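Local coordinates for putative HpcE protein (Mycolicibacterium smegmatis, PDB 6V77), which belongs to the FAH (fumarylacetoacetate hydrolase) family of metal-binding proteins and holds a zinc ion in this crystal, its precise function being unassigned, at residues 99-105 and 171-177; 1-5 and 182-188; 135-141 and 218-223. One frame throughout, in Å; residues are numbered along the deposited sequence.

Contact 1. Residues 99-105 and 171-177; sequences KFVSSIT and KSHAGFS. With EDO (1,2-ethanediol), chain K; SO4 (sulfate ion), chain O.
K99 and K171 belong to the surroundings of the zinc site, two lysines on separate loops that both reach D152, a zinc ligand. K99 bends at chi3 and chi4 (72° and 57°), which curls its NZ back onto the facing backbone. There NZ donates to K171 O at 2.9 Å, in the carbonyl plane on a lone pair, and to F176 O at 3.0 Å from well above that carbonyl's plane. With the salt bridge to D152, these bonds fix the end of the chain, and a long flexible amine-tipped chain suits a place where K171 O, F176 O and D152 converge. The end of K171 points away, toward D152, S154 and a bound sulfate, with NZ 2.8 Å from sulfate O2.

Next to the lysines, small hydroxyls link the two segments. S177 OG donates to S103 OG at 2.7 Å, and S103 OG to the carbonyl F100 O, a short relay of two hydroxyls ending on the backbone. S172 OG accepts F100 N at 2.9 Å and is also bonded to S168 O. Glycine suits position 175, where the type II turn from H173 to F176 needs a positive phi; its bare CA lies against T105 CG2.

I104 and S177 form a parallel bridge, with T105 N donating to S177 O at 3.2 Å. Strand 104-105 thus runs beside the start of strand 177-185, and T105 also bonds to I179. F176 packs on L153 and E155 of strand 144-155, while F100 meets F73 of the second subunit.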
loop_
_atom_site.group_PDB
_atom_site.type_symbol
_atom_site.label_atom_id
_atom_site.label_comp_id
_atom_site.label_asym_id
_atom_site.label_seq_id
_atom_site.Cartn_x
_atom_site.Cartn_y
_atom_site.Cartn_z
ATOM N N LYS B 99 -0.236 -1.341 -6.111
ATOM C CA LYS B 99 -0.823 -0.228 -6.846
ATOM C C LYS B 99 -1.405 0.681 -5.772
ATOM O O LYS B 99 -2.311 0.268 -5.037
ATOM C CB LYS B 99 -1.870 -0.727 -7.849
ATOM C CG LYS B 99 -1.229 -1.438 -9.057
ATOM C CD LYS B 99 -2.203 -2.355 -9.837
ATOM C CE LYS B 99 -3.223 -1.566 -10.640
ATOM N NZ LYS B 99 -2.615 -0.614 -11.612
ATOM N N PHE B 100 -0.838 1.879 -5.630
ATOM C CA PHE B 100 -1.164 2.699 -4.463
ATOM C C PHE B 100 -2.639 3.085 -4.472
ATOM O O PHE B 100 -3.237 3.272 -5.534
ATOM C CB PHE B 100 -0.256 3.930 -4.421
ATOM C CG PHE B 100 1.190 3.587 -4.118
ATOM C CD1 PHE B 100 1.554 3.175 -2.826
ATOM C CD2 PHE B 100 2.157 3.605 -5.108
ATOM C CE1 PHE B 100 2.862 2.836 -2.535
ATOM C CE2 PHE B 100 3.478 3.269 -4.822
ATOM C CZ PHE B 100 3.825 2.880 -3.529
ATOM N N VAL B 101 -3.236 3.150 -3.274
ATOM C CA VAL B 101 -4.689 3.253 -3.172
ATOM C C VAL B 101 -5.244 4.530 -3.807
ATOM O O VAL B 101 -6.392 4.533 -4.269
ATOM C CB VAL B 101 -5.134 3.108 -1.689
ATOM C CG1 VAL B 101 -4.888 4.377 -0.873
ATOM C CG2 VAL B 101 -6.585 2.677 -1.606
ATOM N N SER B 102 -4.452 5.602 -3.899
ATOM C CA SER B 102 -4.944 6.815 -4.540
ATOM C C SER B 102 -5.256 6.611 -6.023
ATOM O O SER B 102 -5.956 7.445 -6.591
ATOM C CB SER B 102 -3.948 7.980 -4.415
ATOM O OG SER B 102 -2.673 7.637 -4.922
ATOM N N SER B 103 -4.753 5.534 -6.642
ATOM C CA SER B 103 -5.014 5.230 -8.049
ATOM C C SER B 103 -6.254 4.378 -8.256
ATOM O O SER B 103 -6.640 4.142 -9.407
ATOM C CB SER B 103 -3.819 4.494 -8.673
ATOM O OG SER B 103 -3.707 3.183 -8.137
ATOM N N ILE B 104 -6.868 3.883 -7.188
ATOM C CA ILE B 104 -8.010 2.988 -7.333
ATOM C C ILE B 104 -9.253 3.819 -7.609
ATOM O O ILE B 104 -9.514 4.819 -6.928
ATOM C CB ILE B 104 -8.179 2.115 -6.078
ATOM C CG1 ILE B 104 -7.071 1.060 -6.038
ATOM C CG2 ILE B 104 -9.587 1.458 -6.052
ATOM C CD1 ILE B 104 -7.097 0.173 -4.794
ATOM N N THR B 105 -10.007 3.420 -8.626
ATOM C CA THR B 105 -11.280 4.041 -8.951
ATOM C C THR B 105 -12.266 2.936 -9.300
ATOM O O THR B 105 -11.909 1.758 -9.376
ATOM C CB THR B 105 -11.161 4.995 -10.140
ATOM O OG1 THR B 105 -10.874 4.215 -11.298
ATOM C CG2 THR B 105 -10.029 6.021 -9.924
ATOM N N LYS B 171 2.304 2.100 -12.207
ATOM C CA LYS B 171 0.975 1.512 -12.223
ATOM C C LYS B 171 0.025 2.218 -11.271
ATOM O O LYS B 171 -1.059 1.700 -11.003
ATOM C CB LYS B 171 1.071 0.027 -11.892
ATOM C CG LYS B 171 1.897 -0.746 -12.944
ATOM C CD LYS B 171 2.326 -2.086 -12.367
ATOM C CE LYS B 171 2.960 -2.989 -13.405
ATOM N NZ LYS B 171 1.927 -3.522 -14.363
ATOM N N SER B 172 0.393 3.424 -10.801
ATOM C CA SER B 172 -0.378 4.121 -9.776
ATOM C C SER B 172 -0.681 5.562 -10.156
ATOM O O SER B 172 -0.962 6.384 -9.276
ATOM C CB SER B 172 0.348 4.082 -8.423
ATOM O OG SER B 172 0.533 2.743 -8.028
ATOM N N HIS B 173 -0.583 5.909 -11.446
ATOM C CA HIS B 173 -1.089 7.196 -11.882
ATOM C C HIS B 173 -2.579 7.292 -11.591
ATOM O O HIS B 173 -3.251 6.289 -11.364
ATOM C CB HIS B 173 -0.864 7.381 -13.385
ATOM C CG HIS B 173 0.561 7.635 -13.750
ATOM N ND1 HIS B 173 1.075 8.908 -13.893
ATOM C CD2 HIS B 173 1.577 6.784 -14.027
ATOM C CE1 HIS B 173 2.347 8.829 -14.242
ATOM N NE2 HIS B 173 2.676 7.553 -14.337
ATOM N N ALA B 174 -3.107 8.512 -11.614
ATOM C CA ALA B 174 -4.538 8.683 -11.369
ATOM C C ALA B 174 -5.354 7.811 -12.315
ATOM O O ALA B 174 -5.150 7.839 -13.534
ATOM C CB ALA B 174 -4.936 10.147 -11.549
ATOM N N GLY B 175 -6.272 7.037 -11.742
ATOM C CA GLY B 175 -7.172 6.188 -12.491
ATOM C C GLY B 175 -6.543 4.955 -13.084
ATOM O O GLY B 175 -7.200 4.275 -13.880
ATOM N N PHE B 176 -5.302 4.637 -12.725
ATOM C CA PHE B 176 -4.664 3.445 -13.278
ATOM C C PHE B 176 -5.098 2.133 -12.627
ATOM O O PHE B 176 -4.638 1.076 -13.075
ATOM C CB PHE B 176 -3.134 3.572 -13.214
ATOM C CG PHE B 176 -2.515 4.246 -14.442
ATOM C CD1 PHE B 176 -3.241 5.169 -15.197
ATOM C CD2 PHE B 176 -1.207 3.957 -14.828
ATOM C CE1 PHE B 176 -2.677 5.800 -16.318
ATOM C CE2 PHE B 176 -0.620 4.596 -15.953
ATOM C CZ PHE B 176 -1.371 5.498 -16.704
ATOM N N SER B 177 -5.975 2.143 -11.620
ATOM C CA SER B 177 -6.437 0.913 -10.972
ATOM C C SER B 177 -7.956 0.875 -10.884
ATOM O O SER B 177 -8.525 0.827 -9.787
ATOM C CB SER B 177 -5.813 0.775 -9.581
ATOM O OG SER B 177 -4.426 1.049 -9.668
HETATM C C1 EDO K . -0.325 12.495 -13.085
HETATM O O1 EDO K . 0.508 11.601 -13.844
HETATM C C2 EDO K . -1.440 11.747 -12.346
HETATM O O2 EDO K . -0.968 10.449 -11.955
HETATM S S SO4 O . 3.596 -6.668 -15.394
HETATM O O1 SO4 O . 3.890 -7.513 -16.546
HETATM O O2 SO4 O . 3.564 -5.253 -15.770
HETATM O O3 SO4 O . 2.295 -7.016 -14.817
HETATM O O4 SO4 O . 4.609 -6.897 -14.365
HETATM O O HOH W 1 -2.596 8.051 -7.894
HETATM O O HOH W 2 -7.012 7.828 -9.127
HETATM O O HOH W 3 -9.866 4.867 -13.896
#

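Contact 2. Residues 1-5 and 182-188; sequences MRLIN and ELVTVDE. With EDO (1,2-ethanediol), chain M.
L3 and L183 form the compact middle of this antiparallel strand pair, joined by two backbone bonds: L183 N to L3 O at 2.8 Å and L3 N to L183 O at 2.9 Å. Their side chains lie side by side, pointing the same way, with L3 CD1 4.1 Å from L183 CD2; branched apolar residues suit this buried face, where W40, L36 and Y37 of nearby helices also pack.

On the other face R2 pairs with V184 in a non-hydrogen-bonded position. The arginine is extended from CG to NE (chi2 177°), which lays its guanidinium over V184, CG2 being 3.5 Å from the plane and toward its rim. Its edge makes two salt bridges: NH1 to E182 OE1 at 3.3 Å, almost exactly in the guanidinium plane, and NE to E188 OE1. The arginine also donates to G267 O and V268 O, and E182 has R58 as a second partner.

The ladder runs on to T185 N and M1 O (2.9 Å); beyond it the contact becomes polar and more open. M1 N donates to T185 OG1 at 2.8 Å and is salt-bridged to E188 OE2, the modelled 2.5 Å being doubtfully short; this joins M1, R2, E182 and E188 in one network. D187 OD1 accepts from T185 OG1 and D187 OD2 from a 1,2-ethanediol, probably from the crystallisation liquor.

Strand 2-6 lies between strands 9-14 and 177-185, also pairs with 62-63, and has helices 33-38 and 40-49 over its leucine face.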
loop_
_atom_site.group_PDB
_atom_site.type_symbol
_atom_site.label_atom_id
_atom_site.label_comp_id
_atom_site.label_asym_id
_atom_site.label_seq_id
_atom_site.Cartn_x
_atom_site.Cartn_y
_atom_site.Cartn_z
ATOM N N MET B 1 -24.128 -13.721 -4.744
ATOM C CA MET B 1 -24.455 -12.367 -4.327
ATOM C C MET B 1 -23.572 -11.398 -5.128
ATOM O O MET B 1 -22.443 -11.737 -5.482
ATOM C CB MET B 1 -24.234 -12.204 -2.819
ATOM C CG MET B 1 -24.049 -10.792 -2.355
ATOM S SD MET B 1 -23.671 -10.719 -0.586
ATOM C CE MET B 1 -25.186 -11.360 0.075
ATOM N N ARG B 2 -24.093 -10.205 -5.419
ATOM C CA ARG B 2 -23.337 -9.165 -6.109
ATOM C C ARG B 2 -23.493 -7.856 -5.363
ATOM O O ARG B 2 -24.592 -7.511 -4.925
ATOM C CB ARG B 2 -23.802 -9.006 -7.573
ATOM C CG ARG B 2 -23.462 -10.189 -8.435
ATOM C CD ARG B 2 -23.996 -10.068 -9.876
ATOM N NE ARG B 2 -23.537 -11.220 -10.639
ATOM C CZ ARG B 2 -22.692 -11.157 -11.660
ATOM N NH1 ARG B 2 -22.231 -9.982 -12.089
ATOM N NH2 ARG B 2 -22.309 -12.269 -12.246
ATOM N N LEU B 3 -22.393 -7.111 -5.251
ATOM C CA LEU B 3 -22.353 -5.825 -4.570
ATOM C C LEU B 3 -21.862 -4.762 -5.547
ATOM O O LEU B 3 -21.072 -5.051 -6.454
ATOM C CB LEU B 3 -21.411 -5.844 -3.348
ATOM C CG LEU B 3 -21.684 -6.910 -2.276
ATOM C CD1 LEU B 3 -20.705 -6.740 -1.126
ATOM C CD2 LEU B 3 -23.094 -6.763 -1.803
ATOM N N ILE B 4 -22.325 -3.528 -5.347
ATOM C CA ILE B 4 -21.900 -2.403 -6.175
ATOM C C ILE B 4 -21.821 -1.166 -5.288
ATOM O O ILE B 4 -22.688 -0.930 -4.438
ATOM C CB ILE B 4 -22.836 -2.198 -7.386
ATOM C CG1 ILE B 4 -22.271 -1.145 -8.364
ATOM C CG2 ILE B 4 -24.259 -1.869 -6.956
ATOM C CD1 ILE B 4 -23.100 -1.032 -9.659
ATOM N N ASN B 5 -20.760 -0.399 -5.477
ATOM C CA ASN B 5 -20.507 0.837 -4.747
ATOM C C ASN B 5 -21.067 1.975 -5.596
ATOM O O ASN B 5 -20.599 2.199 -6.711
ATOM C CB ASN B 5 -18.996 0.974 -4.508
ATOM C CG ASN B 5 -18.606 2.282 -3.846
ATOM O OD1 ASN B 5 -19.467 3.058 -3.440
ATOM N ND2 ASN B 5 -17.292 2.546 -3.759
ATOM N N GLU B 182 -18.946 -4.596 -10.334
ATOM C CA GLU B 182 -19.579 -5.282 -9.211
ATOM C C GLU B 182 -18.626 -6.267 -8.576
ATOM O O GLU B 182 -17.742 -6.809 -9.236
ATOM C CB GLU B 182 -20.839 -6.031 -9.665
ATOM C CG GLU B 182 -21.908 -5.088 -10.105
ATOM C CD GLU B 182 -23.110 -5.761 -10.742
ATOM O OE1 GLU B 182 -23.078 -6.974 -11.057
ATOM O OE2 GLU B 182 -24.097 -5.036 -10.937
ATOM N N LEU B 183 -18.819 -6.505 -7.276
ATOM C CA LEU B 183 -18.184 -7.632 -6.623
ATOM C C LEU B 183 -19.109 -8.822 -6.789
ATOM O O LEU B 183 -20.317 -8.696 -6.555
ATOM C CB LEU B 183 -17.943 -7.354 -5.141
ATOM C CG LEU B 183 -17.128 -8.425 -4.408
ATOM C CD1 LEU B 183 -15.661 -8.259 -4.696
ATOM C CD2 LEU B 183 -17.373 -8.340 -2.906
ATOM N N VAL B 184 -18.552 -9.966 -7.186
ATOM C CA VAL B 184 -19.326 -11.181 -7.439
ATOM C C VAL B 184 -18.822 -12.266 -6.500
ATOM O O VAL B 184 -17.633 -12.608 -6.537
ATOM C CB VAL B 184 -19.200 -11.640 -8.902
ATOM C CG1 VAL B 184 -20.113 -12.839 -9.166
ATOM C CG2 VAL B 184 -19.541 -10.484 -9.845
ATOM N N THR B 185 -19.706 -12.816 -5.659
ATOM C CA THR B 185 -19.209 -13.789 -4.697
ATOM C C THR B 185 -18.903 -15.116 -5.394
ATOM O O THR B 185 -19.370 -15.394 -6.500
ATOM C CB THR B 185 -20.203 -14.001 -3.551
ATOM O OG1 THR B 185 -21.471 -14.424 -4.059
ATOM C CG2 THR B 185 -20.379 -12.719 -2.738
ATOM N N VAL B 186 -18.106 -15.940 -4.711
ATOM C CA VAL B 186 -17.505 -17.129 -5.317
ATOM C C VAL B 186 -18.564 -18.159 -5.743
ATOM O O VAL B 186 -18.398 -18.862 -6.751
ATOM C CB VAL B 186 -16.482 -17.687 -4.304
ATOM C CG1 VAL B 186 -15.816 -18.948 -4.782
ATOM C CG2 VAL B 186 -15.421 -16.606 -3.977
ATOM N N ASP B 187 -19.686 -18.235 -5.022
ATOM C CA ASP B 187 -20.716 -19.228 -5.318
ATOM C C ASP B 187 -21.427 -18.971 -6.637
ATOM O O ASP B 187 -22.129 -19.860 -7.131
ATOM C CB ASP B 187 -21.750 -19.264 -4.191
ATOM C CG ASP B 187 -22.310 -17.892 -3.894
ATOM O OD1 ASP B 187 -21.510 -16.978 -3.615
ATOM O OD2 ASP B 187 -23.540 -17.723 -3.962
ATOM N N GLU B 188 -21.282 -17.776 -7.207
ATOM C CA GLU B 188 -21.836 -17.484 -8.524
ATOM C C GLU B 188 -20.938 -17.941 -9.662
ATOM O O GLU B 188 -21.326 -17.804 -10.828
ATOM C CB GLU B 188 -22.080 -15.980 -8.667
ATOM C CG GLU B 188 -22.921 -15.410 -7.549
ATOM C CD GLU B 188 -23.949 -14.419 -8.046
ATOM O OE1 GLU B 188 -23.971 -14.141 -9.275
ATOM O OE2 GLU B 188 -24.728 -13.918 -7.209
HETATM C C1 EDO M . -25.867 -15.914 -2.982
HETATM O O1 EDO M . -24.528 -15.651 -2.554
HETATM C C2 EDO M . -26.826 -14.935 -2.320
HETATM O O2 EDO M . -27.284 -14.000 -3.301
#

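Contact 3. Residues 135-141 and 218-223; sequences IPEDRAW and VSNLIA
A140, I135 and I222 make the apolar centre where a turn-rich loop of the FAH-family domain packs against helix 218-226. The I222 CG2 methyl sits 3.8 Å from A140 CB and 3.9 Å from I135 CG2; chi1 of -72° places CG1 beside the backbone N and leaves CG2 anti to it, turned to the loop. Alanine at 140 is small enough to let the helix backbone come close, its CB lying 3.6 Å from S219 CA. A223 is likewise small, and its CB rests by E137 CB.

To one side W141 spreads its indole across V218. The valine CG1 stands 3.8 Å from the centroid of the six-membered ring, 15° off the normal, a CH-pi contact over the face; a broad flat ring offers a face for the valine methyl, the two side chains crossing at about a right angle. W141 NE1 is bonded to D193, so the one polar atom of the indole is satisfied. On the sheet side, V218 and I222 pack on L124, V126 and M128 of strand 118-128 and V144 of strand 144-155.

Farther out a water bridges the two segments, donating to E137 O at 2.9 Å, accepting from W141 N and lying 2.8 Å from S219 OG. At the solvent edge the extended E137 side chain crosses N220 obliquely, its carboxylate nearly perpendicular to the amide, and N220 ND2 donates to E137 OE1 at 3.2 Å from above the carboxylate plane.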
loop_
_atom_site.group_PDB
_atom_site.type_symbol
_atom_site.label_atom_id
_atom_site.label_comp_id
_atom_site.label_asym_id
_atom_site.label_seq_id
_atom_site.Cartn_x
_atom_site.Cartn_y
_atom_site.Cartn_z
ATOM N N ILE B 135 -2.517 -18.672 5.699
ATOM C CA ILE B 135 -3.777 -19.229 5.189
ATOM C C ILE B 135 -3.456 -20.420 4.289
ATOM O O ILE B 135 -2.645 -20.284 3.345
ATOM C CB ILE B 135 -4.551 -18.155 4.422
ATOM C CG1 ILE B 135 -4.874 -16.964 5.320
ATOM C CG2 ILE B 135 -5.830 -18.713 3.783
ATOM C CD1 ILE B 135 -5.350 -15.738 4.519
ATOM N N PRO B 136 -4.028 -21.594 4.538
ATOM C CA PRO B 136 -3.665 -22.766 3.738
ATOM C C PRO B 136 -4.259 -22.672 2.353
ATOM O O PRO B 136 -5.377 -22.182 2.167
ATOM C CB PRO B 136 -4.257 -23.943 4.524
ATOM C CG PRO B 136 -5.310 -23.335 5.377
ATOM C CD PRO B 136 -4.848 -21.954 5.713
ATOM N N GLU B 137 -3.494 -23.163 1.375
ATOM C CA GLU B 137 -3.939 -23.077 -0.007
ATOM C C GLU B 137 -5.271 -23.793 -0.203
ATOM O O GLU B 137 -6.152 -23.299 -0.921
ATOM C CB GLU B 137 -2.854 -23.660 -0.918
ATOM C CG GLU B 137 -3.070 -23.415 -2.387
ATOM C CD GLU B 137 -1.854 -23.771 -3.235
ATOM O OE1 GLU B 137 -0.706 -23.631 -2.760
ATOM O OE2 GLU B 137 -2.049 -24.183 -4.390
ATOM N N ASP B 138 -5.465 -24.940 0.463
ATOM C CA ASP B 138 -6.678 -25.697 0.172
ATOM C C ASP B 138 -7.922 -25.084 0.799
ATOM O O ASP B 138 -9.023 -25.575 0.543
ATOM C CB ASP B 138 -6.518 -27.174 0.580
ATOM C CG ASP B 138 -6.290 -27.380 2.076
ATOM O OD1 ASP B 138 -6.273 -26.413 2.854
ATOM O OD2 ASP B 138 -6.133 -28.553 2.476
ATOM N N ARG B 139 -7.783 -24.023 1.595
ATOM C CA ARG B 139 -8.922 -23.295 2.140
ATOM C C ARG B 139 -9.037 -21.876 1.599
ATOM O O ARG B 139 -9.923 -21.136 2.033
ATOM C CB ARG B 139 -8.838 -23.237 3.675
ATOM C CG ARG B 139 -8.715 -24.604 4.361
ATOM C CD ARG B 139 -10.068 -25.274 4.540
ATOM N NE ARG B 139 -10.833 -24.665 5.626
ATOM C CZ ARG B 139 -12.077 -25.003 5.954
ATOM N NH1 ARG B 139 -12.718 -25.950 5.280
ATOM N NH2 ARG B 139 -12.684 -24.386 6.957
ATOM N N ALA B 140 -8.171 -21.467 0.668
ATOM C CA ALA B 140 -8.006 -20.033 0.424
ATOM C C ALA B 140 -9.275 -19.382 -0.123
ATOM O O ALA B 140 -9.566 -18.226 0.202
ATOM C CB ALA B 140 -6.833 -19.786 -0.527
ATOM N N TRP B 141 -10.024 -20.078 -0.984
ATOM C CA TRP B 141 -11.210 -19.431 -1.552
ATOM C C TRP B 141 -12.235 -19.115 -0.474
ATOM O O TRP B 141 -13.022 -18.177 -0.626
ATOM C CB TRP B 141 -11.856 -20.299 -2.631
ATOM C CG TRP B 141 -11.261 -20.149 -4.024
ATOM C CD1 TRP B 141 -10.567 -21.104 -4.715
ATOM C CD2 TRP B 141 -11.347 -19.006 -4.899
ATOM N NE1 TRP B 141 -10.199 -20.618 -5.954
ATOM C CE2 TRP B 141 -10.667 -19.338 -6.093
ATOM C CE3 TRP B 141 -11.932 -17.739 -4.790
ATOM C CZ2 TRP B 141 -10.573 -18.451 -7.184
ATOM C CZ3 TRP B 141 -11.826 -16.862 -5.856
ATOM C CH2 TRP B 141 -11.154 -17.223 -7.042
ATOM N N VAL B 218 -5.317 -18.374 -7.756
ATOM C CA VAL B 218 -5.762 -17.507 -6.666
ATOM C C VAL B 218 -5.405 -18.108 -5.310
ATOM O O VAL B 218 -4.862 -17.423 -4.435
ATOM C CB VAL B 218 -7.276 -17.240 -6.778
ATOM C CG1 VAL B 218 -7.798 -16.581 -5.503
ATOM C CG2 VAL B 218 -7.565 -16.337 -7.996
ATOM N N SER B 219 -5.669 -19.407 -5.128
ATOM C CA SER B 219 -5.413 -20.017 -3.822
ATOM C C SER B 219 -3.934 -19.983 -3.488
ATOM O O SER B 219 -3.550 -19.787 -2.331
ATOM C CB SER B 219 -5.913 -21.465 -3.798
ATOM O OG SER B 219 -7.320 -21.511 -3.887
ATOM N N ASN B 220 -3.091 -20.213 -4.488
ATOM C CA ASN B 220 -1.655 -20.198 -4.254
ATOM C C ASN B 220 -1.177 -18.794 -3.914
ATOM O O ASN B 220 -0.330 -18.618 -3.032
ATOM C CB ASN B 220 -0.928 -20.738 -5.485
ATOM C CG ASN B 220 0.572 -20.764 -5.306
ATOM O OD1 ASN B 220 1.256 -19.796 -5.616
ATOM N ND2 ASN B 220 1.089 -21.867 -4.777
ATOM N N LEU B 221 -1.698 -17.784 -4.614
ATOM C CA LEU B 221 -1.360 -16.400 -4.293
ATOM C C LEU B 221 -1.688 -16.066 -2.839
ATOM O O LEU B 221 -0.877 -15.469 -2.129
ATOM C CB LEU B 221 -2.112 -15.453 -5.222
ATOM C CG LEU B 221 -1.710 -15.469 -6.700
ATOM C CD1 LEU B 221 -2.656 -14.549 -7.479
ATOM C CD2 LEU B 221 -0.232 -15.046 -6.889
ATOM N N ILE B 222 -2.895 -16.415 -2.395
ATOM C CA ILE B 222 -3.310 -16.092 -1.028
ATOM C C ILE B 222 -2.402 -16.784 -0.022
ATOM O O ILE B 222 -1.904 -16.159 0.925
ATOM C CB ILE B 222 -4.788 -16.464 -0.830
ATOM C CG1 ILE B 222 -5.671 -15.465 -1.606
ATOM C CG2 ILE B 222 -5.135 -16.553 0.656
ATOM C CD1 ILE B 222 -7.114 -15.966 -1.801
ATOM N N ALA B 223 -2.161 -18.084 -0.218
ATOM C CA ALA B 223 -1.261 -18.826 0.662
ATOM C C ALA B 223 0.128 -18.198 0.685
ATOM O O ALA B 223 0.698 -17.947 1.759
ATOM C CB ALA B 223 -1.182 -20.288 0.212
HETATM O O HOH W 4 -8.843 -22.904 -2.023
#

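In the fold
Contact 1 lies at the metal: the K171 side chain is about 4 Å from the zinc, whose ligands are E121, E123 and D152. Contacts 1 and 2 use the two ends of strand 177-185, S177 near its start and residues 182-185 at its finish; their centres are about 22 Å apart, on opposite sides of the chain's centre. Contact 3 is farther from the zinc, with the V218 side chain about 14 Å away, yet its helix rests on strand 118-128, which carries E121 and E123. Contacts 2 and 3 have centres about 19 Å apart and meet directly where V186 CG2 packs 3.8 Å from W141 CE3, whereas contacts 1 and 3 do not touch.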